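Methylcobalamin\: coenzyme M methyltransferase (Methanosarcina mazei, PDB 4AY7) catalyses transfer of a methyl group from a methylated corrinoid to coenzyme M, a zinc-dependent step of methanogenesis. Local coordinates at residues S241-L255 with M258-I272. Numbering follows the deposited sequence.
Sequences SVTVLHICGNVNPIL and MADCGFEGLSVEEKI. With ZN (zinc ion), chain C.
Two donors grip Glu269 OE1: Gly249 N approaches the oxygen's anti lone pair at 2.8 Å, while Lys271 NZ reaches the same oxygen from above the carboxylate plane and also pairs with OE2. This clamp holds the backbone beside Cys248, whose SG binds zinc together with His246 NE2 and Cys325. On the imidazole's far nitrogen, ND1 donates to Ser267 OG (2.8 Å, 158°), a second-shell bond that helps hold the ring's rotation and probably steadies NE2 toward the metal; Ser267 OG, turned away from its own backbone N (chi1 165°), lies at the ring edge, slightly tilted from its plane. Backbone bonds, among them Leu245 N to Gly265 O, join the strands in parallel register. On the side of the sheet opposite His246, Leu245 CB sits over the centre of the Phe263 ring, 3.7 Å from its centroid, a CH-pi contact. Nearby, the bend of Met258 at chi3 (60°) turns CE toward Leu245 and Ile247, while SD lies against Val251 and Ile254. Here, then, is a beta-alpha-beta unit of the TIM barrel, carrying metal ligands at a strand's C-terminal end: helix 252-259 links neighbouring strands 242-246 and 265-267, strand 206-210 flanks the first, and helix 221-238 packs against Ile254 and Phe263.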
ATOM      1  N   SER A 241       4.442 -14.087   0.917  1.00 24.03           N
ATOM      2  CA  SER A 241       4.310 -13.625  -0.490  1.00 23.34           C
ATOM      3  C   SER A 241       5.357 -12.556  -0.756  1.00 22.27           C
ATOM      4  O   SER A 241       6.014 -12.043   0.187  1.00 21.36           O
ATOM      5  CB  SER A 241       2.915 -12.999  -0.762  1.00 24.87           C
ATOM      6  OG  SER A 241       2.769 -11.782  -0.031  1.00 24.07           O
ATOM      7  N   VAL A 242       5.459 -12.205  -2.033  1.00 20.77           N
ATOM      8  CA  VAL A 242       6.072 -10.964  -2.431  1.00 20.38           C
ATOM      9  C   VAL A 242       5.411  -9.810  -1.705  1.00 19.24           C
ATOM     10  O   VAL A 242       4.173  -9.799  -1.469  1.00 18.89           O
ATOM     11  CB  VAL A 242       6.056 -10.828  -3.979  1.00 20.36           C
ATOM     12  CG1 VAL A 242       6.416  -9.395  -4.413  1.00 20.40           C
ATOM     13  CG2 VAL A 242       6.957 -11.937  -4.604  1.00 20.98           C
ATOM     14  N   THR A 243       6.266  -8.933  -1.166  1.00 19.14           N
ATOM     15  CA  THR A 243       5.800  -7.739  -0.464  1.00 18.47           C
ATOM     16  C   THR A 243       6.387  -6.440  -1.044  1.00 17.91           C
ATOM     17  O   THR A 243       7.472  -6.434  -1.665  1.00 17.80           O
ATOM     18  CB  THR A 243       6.132  -7.796   1.025  1.00 18.93           C
ATOM     19  OG1 THR A 243       7.523  -7.898   1.152  1.00 18.82           O
ATOM     20  CG2 THR A 243       5.495  -9.004   1.763  1.00 18.60           C
ATOM     21  N   VAL A 244       5.703  -5.345  -0.748  1.00 17.05           N
ATOM     22  CA  VAL A 244       6.047  -4.000  -1.165  1.00 16.66           C
ATOM     23  C   VAL A 244       5.852  -3.052   0.021  1.00 16.56           C
ATOM     24  O   VAL A 244       4.835  -3.108   0.727  1.00 17.14           O
ATOM     25  CB  VAL A 244       5.182  -3.545  -2.386  1.00 16.71           C
ATOM     26  CG1 VAL A 244       5.464  -2.106  -2.786  1.00 16.02           C
ATOM     27  CG2 VAL A 244       5.465  -4.395  -3.617  1.00 16.93           C
ATOM     28  N   LEU A 245       6.799  -2.156   0.236  1.00 16.53           N
ATOM     29  CA  LEU A 245       6.744  -1.180   1.301  1.00 16.35           C
ATOM     30  C   LEU A 245       6.567   0.207   0.681  1.00 16.60           C
ATOM     31  O   LEU A 245       7.397   0.654  -0.111  1.00 16.09           O
ATOM     32  CB  LEU A 245       8.027  -1.213   2.111  1.00 16.75           C
ATOM     33  CG  LEU A 245       8.240  -0.101   3.078  1.00 16.95           C
ATOM     34  CD1 LEU A 245       7.179  -0.291   4.181  1.00 17.14           C
ATOM     35  CD2 LEU A 245       9.603  -0.216   3.719  1.00 17.72           C
ATOM     36  N   HIS A 246       5.508   0.879   1.102  1.00 16.64           N
ATOM     37  CA  HIS A 246       5.248   2.236   0.673  1.00 17.65           C
ATOM     38  C   HIS A 246       5.354   3.183   1.839  1.00 18.55           C
ATOM     39  O   HIS A 246       4.574   3.017   2.819  1.00 18.65           O
ATOM     40  CB  HIS A 246       3.900   2.303   0.021  1.00 18.47           C
ATOM     41  CG  HIS A 246       3.495   3.720  -0.292  1.00 20.49           C
ATOM     42  ND1 HIS A 246       3.830   4.322  -1.416  1.00 20.48           N
ATOM     43  CD2 HIS A 246       2.824   4.674   0.466  1.00 23.05           C
ATOM     44  CE1 HIS A 246       3.464   5.612  -1.395  1.00 21.64           C
ATOM     45  NE2 HIS A 246       2.791   5.818  -0.286  1.00 24.47           N
ATOM     46  N   ILE A 247       6.239   4.168   1.792  1.00 19.23           N
ATOM     47  CA  ILE A 247       6.343   5.134   2.905  1.00 20.63           C
ATOM     48  C   ILE A 247       6.253   6.483   2.250  1.00 22.48           C
ATOM     49  O   ILE A 247       7.040   6.798   1.344  1.00 21.48           O
ATOM     50  CB  ILE A 247       7.627   5.026   3.758  1.00 20.21           C
ATOM     51  CG1 ILE A 247       7.676   3.695   4.528  1.00 20.11           C
ATOM     52  CG2 ILE A 247       7.761   6.172   4.793  1.00 20.45           C
ATOM     53  CD1 ILE A 247       8.965   3.520   5.378  1.00 20.86           C
ATOM     54  N   CYS A 248       5.206   7.220   2.622  1.00 24.81           N
ATOM     55  CA  CYS A 248       4.879   8.474   1.957  1.00 28.49           C
ATOM     56  C   CYS A 248       5.946   9.468   2.390  1.00 27.79           C
ATOM     57  O   CYS A 248       6.529   9.338   3.463  1.00 29.71           O
ATOM     58  CB  CYS A 248       3.551   9.081   2.503  1.00 31.81           C
ATOM     59  SG  CYS A 248       2.187   7.942   2.739  1.00 39.45           S
ATOM     60  N   GLY A 249       6.084  10.532   1.635  1.00 28.30           N
ATOM     61  CA  GLY A 249       6.839  11.675   2.131  1.00 29.92           C
ATOM     62  C   GLY A 249       8.275  11.702   1.610  1.00 29.24           C
ATOM     63  O   GLY A 249       8.634  10.934   0.727  1.00 27.08           O
ATOM     64  N   ASN A 250       9.062  12.621   2.181  1.00 31.24           N
ATOM     65  CA  ASN A 250      10.493  12.830   1.833  1.00 32.00           C
ATOM     66  C   ASN A 250      11.322  11.711   2.514  1.00 27.63           C
ATOM     67  O   ASN A 250      11.929  11.934   3.546  1.00 28.71           O
ATOM     68  CB  ASN A 250      10.910  14.225   2.365  1.00 36.77           C
ATOM     69  CG  ASN A 250       9.857  15.306   2.066  1.00 41.29           C
ATOM     70  OD1 ASN A 250       9.776  15.787   0.943  1.00 44.99           O
ATOM     71  ND2 ASN A 250       9.017  15.649   3.051  1.00 41.23           N
ATOM     72  N   VAL A 251      11.272  10.507   1.952  1.00 24.32           N
ATOM     73  CA  VAL A 251      11.955   9.347   2.492  1.00 22.53           C
ATOM     74  C   VAL A 251      13.431   9.246   2.086  1.00 22.82           C
ATOM     75  O   VAL A 251      14.029   8.279   2.458  1.00 23.00           O
ATOM     76  CB  VAL A 251      11.271   8.003   2.105  1.00 21.68           C
ATOM     77  CG1 VAL A 251       9.906   7.892   2.719  1.00 22.50           C
ATOM     78  CG2 VAL A 251      11.147   7.805   0.592  1.00 21.94           C
ATOM     79  N   ASN A 252      14.043  10.192   1.345  1.00 23.43           N
ATOM     80  CA  ASN A 252      15.460   9.995   0.998  1.00 24.22           C
ATOM     81  C   ASN A 252      16.396   9.681   2.184  1.00 24.21           C
ATOM     82  O   ASN A 252      17.339   8.882   2.028  1.00 23.36           O
ATOM     83  CB  ASN A 252      16.033  11.143   0.200  1.00 26.85           C
ATOM     84  CG  ASN A 252      15.595  11.096  -1.254  1.00 27.69           C
ATOM     85  OD1 ASN A 252      15.366  10.033  -1.793  1.00 28.98           O
ATOM     86  ND2 ASN A 252      15.339  12.238  -1.821  1.00 29.31           N
ATOM     87  N   PRO A 253      16.129  10.270   3.375  1.00 23.46           N
ATOM     88  CA  PRO A 253      17.089  10.028   4.493  1.00 23.90           C
ATOM     89  C   PRO A 253      17.030   8.618   5.074  1.00 23.11           C
ATOM     90  O   PRO A 253      17.952   8.216   5.769  1.00 25.36           O
ATOM     91  CB  PRO A 253      16.725  11.078   5.519  1.00 24.85           C
ATOM     92  CG  PRO A 253      15.916  12.121   4.764  1.00 25.09           C
ATOM     93  CD  PRO A 253      15.256  11.440   3.614  1.00 24.12           C
ATOM     94  N   ILE A 254      16.068   7.829   4.617  1.00 21.85           N
ATOM     95  CA  ILE A 254      15.927   6.453   4.988  1.00 21.21           C
ATOM     96  C   ILE A 254      15.740   5.499   3.851  1.00 20.65           C
ATOM     97  O   ILE A 254      15.594   4.308   4.092  1.00 19.42           O
ATOM     98  CB  ILE A 254      14.672   6.235   5.949  1.00 20.28           C
ATOM     99  CG1 ILE A 254      13.307   6.571   5.283  1.00 19.43           C
ATOM    100  CG2 ILE A 254      14.883   6.954   7.293  1.00 21.37           C
ATOM    101  CD1 ILE A 254      12.094   6.061   6.075  1.00 19.17           C
ATOM    102  N   LEU A 255      15.750   6.004   2.613  1.00 21.68           N
ATOM    103  CA  LEU A 255      15.590   5.164   1.434  1.00 21.21           C
ATOM    104  C   LEU A 255      16.532   3.976   1.428  1.00 21.91           C
ATOM    105  O   LEU A 255      16.102   2.873   1.153  1.00 20.98           O
ATOM    106  CB  LEU A 255      15.746   6.001   0.158  1.00 21.50           C
ATOM    107  CG  LEU A 255      15.312   5.315  -1.121  1.00 21.26           C
ATOM    108  CD1 LEU A 255      13.872   4.775  -0.983  1.00 20.31           C
ATOM    109  CD2 LEU A 255      15.430   6.311  -2.294  1.00 21.10           C
ATOM    110  N   MET A 258      15.341   1.557   4.006  1.00 21.23           N
ATOM    111  CA  MET A 258      14.191   0.838   3.490  1.00 20.54           C
ATOM    112  C   MET A 258      14.588  -0.336   2.627  1.00 20.05           C
ATOM    113  O   MET A 258      13.953  -1.383   2.648  1.00 19.36           O
ATOM    114  CB  MET A 258      13.314   1.803   2.679  1.00 20.01           C
ATOM    115  CG  MET A 258      12.578   2.867   3.549  1.00 20.51           C
ATOM    116  SD  MET A 258      11.782   4.166   2.591  1.00 20.94           S
ATOM    117  CE  MET A 258      10.644   3.169   1.622  1.00 19.55           C
ATOM    118  N   ALA A 259      15.656  -0.135   1.809  1.00 21.27           N
ATOM    119  CA  ALA A 259      16.115  -1.133   0.887  1.00 21.23           C
ATOM    120  C   ALA A 259      16.719  -2.324   1.586  1.00 21.99           C
ATOM    121  O   ALA A 259      16.822  -3.372   0.974  1.00 21.95           O
ATOM    122  CB  ALA A 259      17.089  -0.531  -0.157  1.00 20.62           C
ATOM    123  N   ASP A 260      17.119  -2.161   2.847  1.00 22.96           N
ATOM    124  CA  ASP A 260      17.588  -3.273   3.694  1.00 24.05           C
ATOM    125  C   ASP A 260      16.470  -4.015   4.482  1.00 24.81           C
ATOM    126  O   ASP A 260      16.809  -4.890   5.294  1.00 25.04           O
ATOM    127  CB  ASP A 260      18.592  -2.721   4.729  1.00 26.05           C
ATOM    128  CG  ASP A 260      19.902  -2.269   4.144  1.00 30.04           C
ATOM    129  OD1 ASP A 260      20.362  -2.809   3.118  1.00 29.39           O
ATOM    130  OD2 ASP A 260      20.520  -1.347   4.727  1.00 33.27           O
ATOM    131  N   CYS A 261      15.169  -3.708   4.259  1.00 23.55           N
ATOM    132  CA  CYS A 261      14.112  -4.272   5.136  1.00 24.73           C
ATOM    133  C   CYS A 261      13.559  -5.589   4.612  1.00 24.83           C
ATOM    134  O   CYS A 261      12.710  -6.186   5.260  1.00 25.21           O
ATOM    135  CB  CYS A 261      12.986  -3.319   5.390  1.00 23.91           C
ATOM    136  SG  CYS A 261      13.386  -1.824   6.332  1.00 24.24           S
ATOM    137  N   GLY A 262      14.010  -6.024   3.439  1.00 23.14           N
ATOM    138  CA  GLY A 262      13.568  -7.314   2.937  1.00 23.37           C
ATOM    139  C   GLY A 262      12.326  -7.387   2.094  1.00 21.85           C
ATOM    140  O   GLY A 262      11.885  -8.473   1.740  1.00 22.10           O
ATOM    141  N   PHE A 263      11.818  -6.236   1.698  1.00 19.90           N
ATOM    142  CA  PHE A 263      10.703  -6.171   0.768  1.00 19.50           C
ATOM    143  C   PHE A 263      11.217  -6.266  -0.641  1.00 20.03           C
ATOM    144  O   PHE A 263      12.230  -5.668  -0.935  1.00 21.35           O
ATOM    145  CB  PHE A 263       9.985  -4.831   0.943  1.00 19.16           C
ATOM    146  CG  PHE A 263       9.264  -4.718   2.252  1.00 18.49           C
ATOM    147  CD1 PHE A 263       9.975  -4.312   3.390  1.00 18.37           C
ATOM    148  CD2 PHE A 263       7.889  -4.959   2.349  1.00 18.87           C
ATOM    149  CE1 PHE A 263       9.338  -4.208   4.626  1.00 18.48           C
ATOM    150  CE2 PHE A 263       7.250  -4.849   3.567  1.00 18.76           C
ATOM    151  CZ  PHE A 263       7.969  -4.480   4.719  1.00 18.80           C
ATOM    152  N   GLU A 264      10.530  -6.993  -1.500  1.00 19.85           N
ATOM    153  CA  GLU A 264      10.897  -6.997  -2.908  1.00 19.92           C
ATOM    154  C   GLU A 264      10.893  -5.614  -3.510  1.00 19.01           C
ATOM    155  O   GLU A 264      11.791  -5.279  -4.279  1.00 18.58           O
ATOM    156  CB  GLU A 264       9.957  -7.868  -3.703  1.00 21.31           C
ATOM    157  CG  GLU A 264      10.312  -9.328  -3.619  1.00 23.54           C
ATOM    158  CD  GLU A 264       9.933 -10.037  -2.380  1.00 27.13           C
ATOM    159  OE1 GLU A 264       9.229  -9.424  -1.561  1.00 24.64           O
ATOM    160  OE2 GLU A 264      10.387 -11.231  -2.221  1.00 32.64           O
ATOM    161  N   GLY A 265       9.817  -4.914  -3.310  1.00 18.21           N
ATOM    162  CA  GLY A 265       9.660  -3.599  -3.885  1.00 17.94           C
ATOM    163  C   GLY A 265       9.501  -2.519  -2.860  1.00 17.59           C
ATOM    164  O   GLY A 265       8.912  -2.730  -1.750  1.00 16.84           O
ATOM    165  N   LEU A 266       9.983  -1.352  -3.252  1.00 17.12           N
ATOM    166  CA  LEU A 266       9.722  -0.124  -2.597  1.00 17.33           C
ATOM    167  C   LEU A 266       8.886   0.860  -3.443  1.00 17.84           C
ATOM    168  O   LEU A 266       9.166   1.157  -4.577  1.00 18.46           O
ATOM    169  CB  LEU A 266      11.013   0.548  -2.138  1.00 17.22           C
ATOM    170  CG  LEU A 266      11.940  -0.278  -1.312  1.00 17.64           C
ATOM    171  CD1 LEU A 266      13.183   0.551  -1.072  1.00 18.34           C
ATOM    172  CD2 LEU A 266      11.297  -0.682   0.011  1.00 17.07           C
ATOM    173  N   SER A 267       7.790   1.328  -2.860  1.00 18.69           N
ATOM    174  CA  SER A 267       6.838   2.256  -3.552  1.00 19.24           C
ATOM    175  C   SER A 267       7.120   3.598  -2.979  1.00 20.14           C
ATOM    176  O   SER A 267       6.976   3.812  -1.754  1.00 21.91           O
ATOM    177  CB  SER A 267       5.418   1.845  -3.319  1.00 19.74           C
ATOM    178  OG  SER A 267       4.489   2.859  -3.658  1.00 20.50           O
ATOM    179  N   VAL A 268       7.408   4.548  -3.866  1.00 21.22           N
ATOM    180  CA  VAL A 268       7.850   5.863  -3.486  1.00 23.53           C
ATOM    181  C   VAL A 268       7.104   6.972  -4.284  1.00 23.96           C
ATOM    182  O   VAL A 268       6.604   6.738  -5.368  1.00 22.82           O
ATOM    183  CB  VAL A 268       9.324   6.112  -3.831  1.00 24.20           C
ATOM    184  CG1 VAL A 268      10.189   5.191  -2.994  1.00 24.86           C
ATOM    185  CG2 VAL A 268       9.565   5.899  -5.347  1.00 24.23           C
ATOM    186  N   GLU A 269       7.053   8.128  -3.667  1.00 25.78           N
ATOM    187  CA  GLU A 269       6.415   9.285  -4.249  1.00 30.80           C
ATOM    188  C   GLU A 269       7.397  10.004  -5.129  1.00 28.84           C
ATOM    189  O   GLU A 269       8.602   9.925  -4.971  1.00 26.20           O
ATOM    190  CB  GLU A 269       5.999  10.251  -3.139  1.00 33.77           C
ATOM    191  CG  GLU A 269       4.753   9.862  -2.393  1.00 39.77           C
ATOM    192  CD  GLU A 269       4.110  11.074  -1.706  1.00 45.38           C
ATOM    193  OE1 GLU A 269       4.537  11.377  -0.568  1.00 40.85           O
ATOM    194  OE2 GLU A 269       3.182  11.704  -2.321  1.00 54.75           O
ATOM    195  N   GLU A 270       6.829  10.798  -6.006  1.00 31.33           N
ATOM    196  CA  GLU A 270       7.542  11.664  -6.924  1.00 33.96           C
ATOM    197  C   GLU A 270       8.462  12.661  -6.194  1.00 33.29           C
ATOM    198  O   GLU A 270       9.481  13.070  -6.706  1.00 32.30           O
ATOM    199  CB  GLU A 270       6.414  12.440  -7.670  1.00 36.18           C
ATOM    200  CG  GLU A 270       6.837  13.327  -8.810  1.00 40.64           C
ATOM    201  CD  GLU A 270       7.430  14.623  -8.305  1.00 44.03           C
ATOM    202  OE1 GLU A 270       6.824  15.162  -7.336  1.00 43.77           O
ATOM    203  OE2 GLU A 270       8.518  15.040  -8.830  1.00 45.82           O
ATOM    204  N   LYS A 271       8.022  13.080  -5.000  1.00 34.95           N
ATOM    205  CA  LYS A 271       8.696  14.060  -4.131  1.00 36.79           C
ATOM    206  C   LYS A 271      10.160  13.810  -3.970  1.00 35.24           C
ATOM    207  O   LYS A 271      10.959  14.749  -3.943  1.00 39.99           O
ATOM    208  CB  LYS A 271       8.107  13.982  -2.700  1.00 41.54           C
ATOM    209  CG  LYS A 271       7.022  14.957  -2.331  1.00 45.74           C
ATOM    210  CD  LYS A 271       6.541  14.678  -0.897  1.00 47.23           C
ATOM    211  CE  LYS A 271       5.063  15.064  -0.753  1.00 49.51           C
ATOM    212  NZ  LYS A 271       4.236  13.974  -1.356  1.00 49.98           N
ATOM    213  N   ILE A 272      10.557  12.551  -3.858  1.00 31.50           N
ATOM    214  CA  ILE A 272      11.948  12.270  -3.542  1.00 30.83           C
ATOM    215  C   ILE A 272      12.972  12.424  -4.726  1.00 28.90           C
ATOM    216  O   ILE A 272      14.159  12.296  -4.545  1.00 29.06           O
ATOM    217  CB  ILE A 272      12.035  10.922  -2.816  1.00 31.43           C
ATOM    218  CG1 ILE A 272      11.872   9.738  -3.784  1.00 31.80           C
ATOM    219  CG2 ILE A 272      10.942  10.861  -1.715  1.00 30.83           C
ATOM    220  CD1 ILE A 272      11.756   8.410  -3.034  1.00 33.22           C
TER
HETATM  221 ZN    ZN C 500       2.217   7.887   0.332  1.00 46.90          ZN
HETATM  222  O   HOH W   1       7.735   8.622  -0.654  1.00 24.60           O